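Long-range contact in BH1974 protein (Bacillus halodurans, PDB 3ON5), which probably assists the maturation of xanthine dehydrogenase, as a member of the XdhC/CoxI family with a Rossmann-type domain: residues H312-S320 / S332-L340. Sequence-based numbering, arbitrary orientation.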
loop_
_atom_site.group_PDB
_atom_site.type_symbol
_atom_site.label_atom_id
_atom_site.label_comp_id
_atom_site.label_asym_id
_atom_site.label_seq_id
_atom_site.Cartn_x
_atom_site.Cartn_y
_atom_site.Cartn_z
ATOM N N HIS A 312 -27.295 -13.702 37.077
ATOM C CA HIS A 312 -26.985 -13.162 35.760
ATOM C C HIS A 312 -26.873 -14.272 34.705
ATOM O O HIS A 312 -25.895 -14.354 33.954
ATOM C CB HIS A 312 -25.699 -12.330 35.825
ATOM C CG HIS A 312 -25.776 -11.261 36.872
ATOM N ND1 HIS A 312 -25.231 -11.448 38.128
ATOM C CD2 HIS A 312 -26.438 -10.079 36.857
ATOM C CE1 HIS A 312 -25.522 -10.354 38.817
ATOM N NE2 HIS A 312 -26.252 -9.505 38.097
ATOM N N LEU A 313 -27.936 -15.063 34.600
ATOM C CA LEU A 313 -28.056 -16.116 33.611
ATOM C C LEU A 313 -28.751 -15.569 32.369
ATOM O O LEU A 313 -29.761 -14.872 32.484
ATOM C CB LEU A 313 -28.813 -17.313 34.189
ATOM C CG LEU A 313 -28.972 -18.520 33.265
ATOM C CD1 LEU A 313 -27.618 -19.112 32.889
ATOM C CD2 LEU A 313 -29.908 -19.547 33.854
ATOM N N TYR A 314 -28.193 -15.861 31.186
ATOM C CA TYR A 314 -28.713 -15.418 29.901
ATOM C C TYR A 314 -28.878 -16.624 28.998
ATOM O O TYR A 314 -27.900 -17.193 28.510
ATOM C CB TYR A 314 -27.791 -14.355 29.274
ATOM C CG TYR A 314 -27.749 -13.054 30.042
ATOM C CD1 TYR A 314 -26.936 -12.906 31.164
ATOM C CD2 TYR A 314 -28.483 -11.951 29.623
ATOM C CE1 TYR A 314 -26.899 -11.708 31.880
ATOM C CE2 TYR A 314 -28.453 -10.747 30.329
ATOM C CZ TYR A 314 -27.670 -10.634 31.464
ATOM O OH TYR A 314 -27.663 -9.455 32.169
ATOM N N SER A 315 -30.120 -17.074 28.863
ATOM C CA SER A 315 -30.474 -18.179 27.980
ATOM C C SER A 315 -31.857 -17.887 27.409
ATOM O O SER A 315 -32.784 -17.671 28.193
ATOM C CB SER A 315 -30.406 -19.537 28.672
ATOM O OG SER A 315 -30.355 -20.586 27.715
ATOM N N PRO A 316 -31.990 -17.734 26.061
ATOM C CA PRO A 316 -30.965 -17.955 25.017
ATOM C C PRO A 316 -29.900 -16.864 25.065
ATOM O O PRO A 316 -30.152 -15.729 25.502
ATOM C CB PRO A 316 -31.777 -17.933 23.708
ATOM C CG PRO A 316 -33.202 -18.126 24.124
ATOM C CD PRO A 316 -33.291 -17.431 25.445
ATOM N N VAL A 317 -28.688 -17.232 24.678
ATOM C CA VAL A 317 -27.588 -16.306 24.790
ATOM C C VAL A 317 -27.656 -15.275 23.615
ATOM O O VAL A 317 -28.212 -15.567 22.549
ATOM C CB VAL A 317 -26.256 -17.084 24.863
ATOM C CG1 VAL A 317 -25.862 -17.706 23.531
ATOM C CG2 VAL A 317 -25.146 -16.222 25.424
ATOM N N GLY A 318 -27.167 -14.063 23.892
ATOM C CA GLY A 318 -27.138 -12.958 22.947
ATOM C C GLY A 318 -28.445 -12.202 22.791
ATOM O O GLY A 318 -29.508 -12.657 23.242
ATOM N N LEU A 319 -28.372 -11.040 22.113
ATOM C CA LEU A 319 -29.536 -10.208 21.812
ATOM C C LEU A 319 -30.445 -10.926 20.815
ATOM O O LEU A 319 -29.949 -11.730 20.005
ATOM C CB LEU A 319 -29.116 -8.834 21.268
ATOM C CG LEU A 319 -28.175 -7.997 22.130
ATOM C CD1 LEU A 319 -27.992 -6.637 21.510
ATOM C CD2 LEU A 319 -28.700 -7.842 23.552
ATOM N N SER A 320 -31.770 -10.701 20.890
ATOM C CA SER A 320 -32.597 -11.461 19.964
ATOM C C SER A 320 -32.693 -10.695 18.662
ATOM O O SER A 320 -33.487 -9.762 18.525
ATOM C CB SER A 320 -33.966 -11.786 20.540
ATOM O OG SER A 320 -34.519 -12.826 19.749
ATOM N N SER A 332 -24.213 -11.532 18.042
ATOM C CA SER A 332 -25.310 -11.439 19.001
ATOM C C SER A 332 -24.792 -11.501 20.444
ATOM O O SER A 332 -25.221 -10.709 21.281
ATOM C CB SER A 332 -26.303 -12.562 18.742
ATOM O OG SER A 332 -27.358 -12.507 19.680
ATOM N N ILE A 333 -23.823 -12.388 20.709
ATOM C CA ILE A 333 -23.271 -12.575 22.044
ATOM C C ILE A 333 -22.385 -11.379 22.396
ATOM O O ILE A 333 -22.554 -10.828 23.479
ATOM C CB ILE A 333 -22.509 -13.926 22.165
ATOM C CG1 ILE A 333 -23.470 -15.118 21.928
ATOM C CG2 ILE A 333 -21.849 -14.049 23.536
ATOM C CD1 ILE A 333 -22.794 -16.385 21.564
ATOM N N VAL A 334 -21.481 -10.956 21.493
ATOM C CA VAL A 334 -20.567 -9.829 21.748
ATOM C C VAL A 334 -21.404 -8.534 21.938
ATOM O O VAL A 334 -21.115 -7.769 22.863
ATOM C CB VAL A 334 -19.484 -9.675 20.662
ATOM C CG1 VAL A 334 -18.523 -8.563 21.032
ATOM C CG2 VAL A 334 -18.698 -10.970 20.512
ATOM N N ALA A 335 -22.485 -8.350 21.143
ATOM C CA ALA A 335 -23.445 -7.239 21.273
ATOM C C ALA A 335 -24.030 -7.202 22.694
ATOM O O ALA A 335 -23.969 -6.163 23.356
ATOM C CB ALA A 335 -24.551 -7.382 20.245
ATOM N N GLN A 336 -24.491 -8.369 23.194
ATOM C CA GLN A 336 -25.015 -8.536 24.555
ATOM C C GLN A 336 -23.958 -8.215 25.603
ATOM O O GLN A 336 -24.280 -7.600 26.611
ATOM C CB GLN A 336 -25.519 -9.970 24.766
ATOM C CG GLN A 336 -26.335 -10.166 26.043
ATOM C CD GLN A 336 -26.951 -11.527 26.055
ATOM O OE1 GLN A 336 -26.263 -12.542 26.014
ATOM N NE2 GLN A 336 -28.263 -11.586 26.055
ATOM N N LEU A 337 -22.707 -8.619 25.367
ATOM C CA LEU A 337 -21.616 -8.394 26.298
ATOM C C LEU A 337 -21.307 -6.908 26.396
ATOM O O LEU A 337 -21.232 -6.399 27.513
ATOM C CB LEU A 337 -20.372 -9.194 25.898
ATOM C CG LEU A 337 -20.489 -10.714 26.027
ATOM C CD1 LEU A 337 -19.206 -11.372 25.619
ATOM C CD2 LEU A 337 -20.804 -11.128 27.441
ATOM N N ILE A 338 -21.212 -6.206 25.245
ATOM C CA ILE A 338 -20.984 -4.753 25.145
ATOM C C ILE A 338 -22.124 -4.015 25.875
ATOM O O ILE A 338 -21.862 -3.166 26.733
ATOM C CB ILE A 338 -20.861 -4.300 23.648
ATOM C CG1 ILE A 338 -19.588 -4.892 23.017
ATOM C CG2 ILE A 338 -20.859 -2.767 23.529
ATOM C CD1 ILE A 338 -19.483 -4.830 21.467
ATOM N N GLN A 339 -23.380 -4.377 25.557
ATOM C CA GLN A 339 -24.561 -3.781 26.156
ATOM C C GLN A 339 -24.505 -3.833 27.691
ATOM O O GLN A 339 -24.817 -2.838 28.325
ATOM C CB GLN A 339 -25.819 -4.495 25.656
ATOM C CG GLN A 339 -27.110 -3.829 26.107
ATOM C CD GLN A 339 -28.291 -4.706 25.820
ATOM O OE1 GLN A 339 -29.188 -4.329 25.057
ATOM N NE2 GLN A 339 -28.295 -5.917 26.397
ATOM N N LEU A 340 -24.077 -4.958 28.275
ATOM C CA LEU A 340 -24.021 -5.130 29.730
ATOM C C LEU A 340 -22.840 -4.406 30.361
ATOM O O LEU A 340 -22.974 -3.946 31.486
ATOM C CB LEU A 340 -23.955 -6.611 30.124
ATOM C CG LEU A 340 -25.126 -7.470 29.654
ATOM C CD1 LEU A 340 -24.862 -8.923 29.921
ATOM C CD2 LEU A 340 -26.472 -7.008 30.249
#
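S332 meets L319 through both its side chain and its backbone, where the chain leaving edge strand 313-314 of the Rossmann-type parallel sheet runs beside helix 326-343. The serine hydroxyl, set anti to the backbone N (chi1 179°), gives its proton to L319 O at 2.7 Å, in the carbonyl plane and on a lone pair. S332 O answers by accepting L319 N at 3.3 Å; the helix's own Q336 N reaches that oxygen from the opposite face. Serine suits the place because its short hydroxyl reaches L319 O, while G318 CA passes close to OG with little room for a side chain; the positive phi of G318 (80°) also suits a glycine. I333 then offers CG1 to V317 CG1, two branched aliphatic chains meeting beside L267 of the sheet. A335 is short enough to let L319 CD1 settle 3.7 Å from its CB, while I331 of the second subunit packs on the same alanine. Q336, a long, straight side chain, brings its amide up to G318: G318 N donates to OE1 at 2.8 Å, from well above the carbonyl plane, and Y290 OH bonds the same oxygen. Shortening Q336 to an alanine would probably leave G318 N and Y290 OH without their shared partner and open a gap between Y314 and L319. The amide plane is turned 56° from the Y314 ring, whose CD2 approaches NE2. Q339 lays its amide against L319 CD2, a partly exposed position where a polar end can lie over a leucine methyl. L340 closes the row, arriving from the direction opposite to Y314, and its branched end puts two methyls on the hydroxyl end of the ring: CD1 touches CZ of the tyrosine at 3.6 Å, and CD2 comes against Y314 OH.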